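Local coordinates for protein carbohydrate binding module (Uncultured bacterium, PDB 2W3J) that probably binds uronic acid sugars as a calcium-containing family 35 carbohydrate binding module, at residues I18-H22 with A23-G27. Residues are numbered along the deposited sequence; the frame is centred on the assembly and turned at random.
Sequences IDNKH and AGYTG. With CA (calcium ion), chain C.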
ATOM      1  N   ILE A  18       4.975  -2.973  12.415  1.00 13.93           N
ATOM      2  CA  ILE A  18       5.949  -2.375  11.537  1.00 13.84           C
ATOM      3  C   ILE A  18       7.251  -3.112  11.860  1.00 13.68           C
ATOM      4  O   ILE A  18       7.530  -3.420  13.034  1.00 13.64           O
ATOM      5  CB  ILE A  18       6.062  -0.872  11.829  1.00 14.84           C
ATOM      6  CG1 ILE A  18       4.710  -0.182  11.491  1.00 17.42           C
ATOM      7  CG2 ILE A  18       7.261  -0.223  11.116  1.00 15.73           C
ATOM      8  CD1 ILE A  18       4.618   1.217  11.984  1.00 21.30           C
ATOM      9  N   ASP A  19       8.041  -3.387  10.832  1.00 13.05           N
ATOM     10  CA  ASP A  19       9.277  -4.151  11.050  1.00 13.93           C
ATOM     11  C   ASP A  19      10.347  -3.726  10.074  1.00 14.54           C
ATOM     12  O   ASP A  19      10.093  -2.952   9.155  1.00 13.23           O
ATOM     13  CB  ASP A  19       9.022  -5.645  10.953  1.00 14.98           C
ATOM     14  CG  ASP A  19      10.099  -6.480  11.705  1.00 15.50           C
ATOM     15  OD1 ASP A  19      11.193  -5.958  12.062  1.00 20.01           O
ATOM     16  OD2 ASP A  19       9.841  -7.660  11.887  1.00 21.59           O
ATOM     17  N   ASN A  20      11.579  -4.200  10.281  1.00 14.58           N
ATOM     18  CA  ASN A  20      12.664  -3.821   9.406  1.00 14.46           C
ATOM     19  C   ASN A  20      13.570  -5.041   9.139  1.00 15.78           C
ATOM     20  O   ASN A  20      14.720  -4.863   8.672  1.00 16.89           O
ATOM     21  CB  ASN A  20      13.502  -2.675   9.994  1.00 15.06           C
ATOM     22  CG  ASN A  20      14.027  -3.000  11.387  1.00 16.06           C
ATOM     23  OD1 ASN A  20      13.992  -4.167  11.800  1.00 18.56           O
ATOM     24  ND2 ASN A  20      14.475  -1.979  12.138  1.00 15.83           N
ATOM     25  N   LYS A  21      13.035  -6.236   9.374  1.00 16.75           N
ATOM     26  CA  LYS A  21      13.900  -7.435   9.417  0.50 18.00           C
ATOM     27  C   LYS A  21      14.513  -7.810   8.067  1.00 19.01           C
ATOM     28  O   LYS A  21      15.655  -8.291   8.013  1.00 20.99           O
ATOM     29  CB  LYS A  21      13.233  -8.623  10.115  0.50 18.55           C
ATOM     30  CG  LYS A  21      12.207  -9.363   9.318  0.50 19.10           C
ATOM     31  CD  LYS A  21      11.657 -10.554  10.095  0.50 22.37           C
ATOM     32  CE  LYS A  21      10.247 -10.857   9.624  0.50 22.08           C
ATOM     33  NZ  LYS A  21       9.486 -11.717  10.547  0.50 21.89           N
ATOM     34  N   HIS A  22      13.797  -7.564   6.971  1.00 17.46           N
ATOM     35  CA  HIS A  22      14.404  -7.756   5.647  1.00 16.95           C
ATOM     36  C   HIS A  22      14.960  -6.444   5.125  1.00 16.88           C
ATOM     37  O   HIS A  22      14.215  -5.482   4.906  1.00 17.68           O
ATOM     38  CB  HIS A  22      13.384  -8.331   4.642  1.00 16.63           C
ATOM     39  CG  HIS A  22      12.667  -9.543   5.128  1.00 17.49           C
ATOM     40  ND1 HIS A  22      13.262 -10.786   5.182  1.00 17.20           N
ATOM     41  CD2 HIS A  22      11.392  -9.717   5.564  1.00 15.38           C
ATOM     42  CE1 HIS A  22      12.398 -11.670   5.652  1.00 16.92           C
ATOM     43  NE2 HIS A  22      11.251 -11.045   5.888  1.00 17.86           N
ATOM     44  N   ALA A  23      16.273  -6.382   4.893  1.00 16.44           N
ATOM     45  CA  ALA A  23      16.906  -5.173   4.370  1.00 16.91           C
ATOM     46  C   ALA A  23      16.389  -4.768   2.996  1.00 17.09           C
ATOM     47  O   ALA A  23      15.861  -5.618   2.243  1.00 17.16           O
ATOM     48  CB  ALA A  23      18.436  -5.323   4.367  1.00 17.56           C
ATOM     49  N   GLY A  24      16.510  -3.486   2.668  1.00 16.18           N
ATOM     50  CA  GLY A  24      16.145  -3.036   1.329  1.00 16.52           C
ATOM     51  C   GLY A  24      14.907  -2.166   1.278  1.00 16.40           C
ATOM     52  O   GLY A  24      14.564  -1.631   0.214  1.00 17.14           O
ATOM     53  N   TYR A  25      14.234  -2.027   2.420  1.00 15.95           N
ATOM     54  CA  TYR A  25      13.083  -1.127   2.521  1.00 15.68           C
ATOM     55  C   TYR A  25      13.523   0.349   2.404  1.00 16.41           C
ATOM     56  O   TYR A  25      14.726   0.686   2.467  1.00 17.13           O
ATOM     57  CB  TYR A  25      12.339  -1.337   3.856  1.00 14.05           C
ATOM     58  CG  TYR A  25      13.299  -1.238   5.023  1.00 14.60           C
ATOM     59  CD1 TYR A  25      13.677   0.014   5.556  1.00 13.66           C
ATOM     60  CD2 TYR A  25      13.842  -2.383   5.569  1.00 16.58           C
ATOM     61  CE1 TYR A  25      14.574   0.082   6.604  1.00 18.26           C
ATOM     62  CE2 TYR A  25      14.753  -2.316   6.614  1.00 16.73           C
ATOM     63  CZ  TYR A  25      15.115  -1.092   7.110  1.00 18.11           C
ATOM     64  OH  TYR A  25      16.017  -1.074   8.157  1.00 20.61           O
ATOM     65  N   THR A  26      12.553   1.229   2.237  1.00 16.55           N
ATOM     66  CA  THR A  26      12.792   2.659   2.323  1.00 16.82           C
ATOM     67  C   THR A  26      12.106   3.193   3.585  1.00 17.80           C
ATOM     68  O   THR A  26      11.315   2.495   4.222  1.00 15.15           O
ATOM     69  CB  THR A  26      12.273   3.395   1.090  1.00 17.57           C
ATOM     70  OG1 THR A  26      10.875   3.142   0.943  1.00 17.70           O
ATOM     71  CG2 THR A  26      13.006   2.931  -0.171  1.00 19.17           C
ATOM     72  N   GLY A  27      12.431   4.413   4.000  1.00 17.86           N
ATOM     73  CA  GLY A  27      11.918   4.886   5.274  1.00 18.78           C
ATOM     74  C   GLY A  27      12.456   4.034   6.407  1.00 18.81           C
ATOM     75  O   GLY A  27      13.600   3.543   6.333  1.00 20.76           O
TER
HETATM   76 CA    CA C1139       9.028   1.754   4.036  1.00 22.79          CA
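Between Asn20 and Tyr25 the backbone leaves the strand ending at Asp19 and bends round as a wide loop with no hydrogen bond between 18-22 and 23-27; Gly24, at phi 111° and psi -6°, takes a conformation in which a CB would press on the carbonyl O of Ala23. Tyr25 turns its ring back across the loop, its CG lying between the backbone N and the carbonyl carbon (chi1 53°). Two backbone carbonyls meet the ring: His22 O lies in the ring plane at the edge, 3.2 Å from Tyr25 CD2, while Asn20 O comes in obliquely, 3.3 Å from Tyr25 CE2. The phenol end lies against the CB of Asn20, which is 3.5 Å from Tyr25 OH. A serine in place of Tyr25 would probably leave both carbonyls without their ring neighbour and open a gap beside Asn20 CB. On the preceding arm, the His22 imidazole stacks with Trp89. Farther along, Thr26 O binds calcium at 2.4 Å, with Glu5, Glu6, Gly29 and Asp122 completing the protein ligands. The arrangement is a surface connection between antiparallel strands 17-19 and 30-32 that contributes a backbone carbonyl to one of the two calcium sites of this beta-sandwich module.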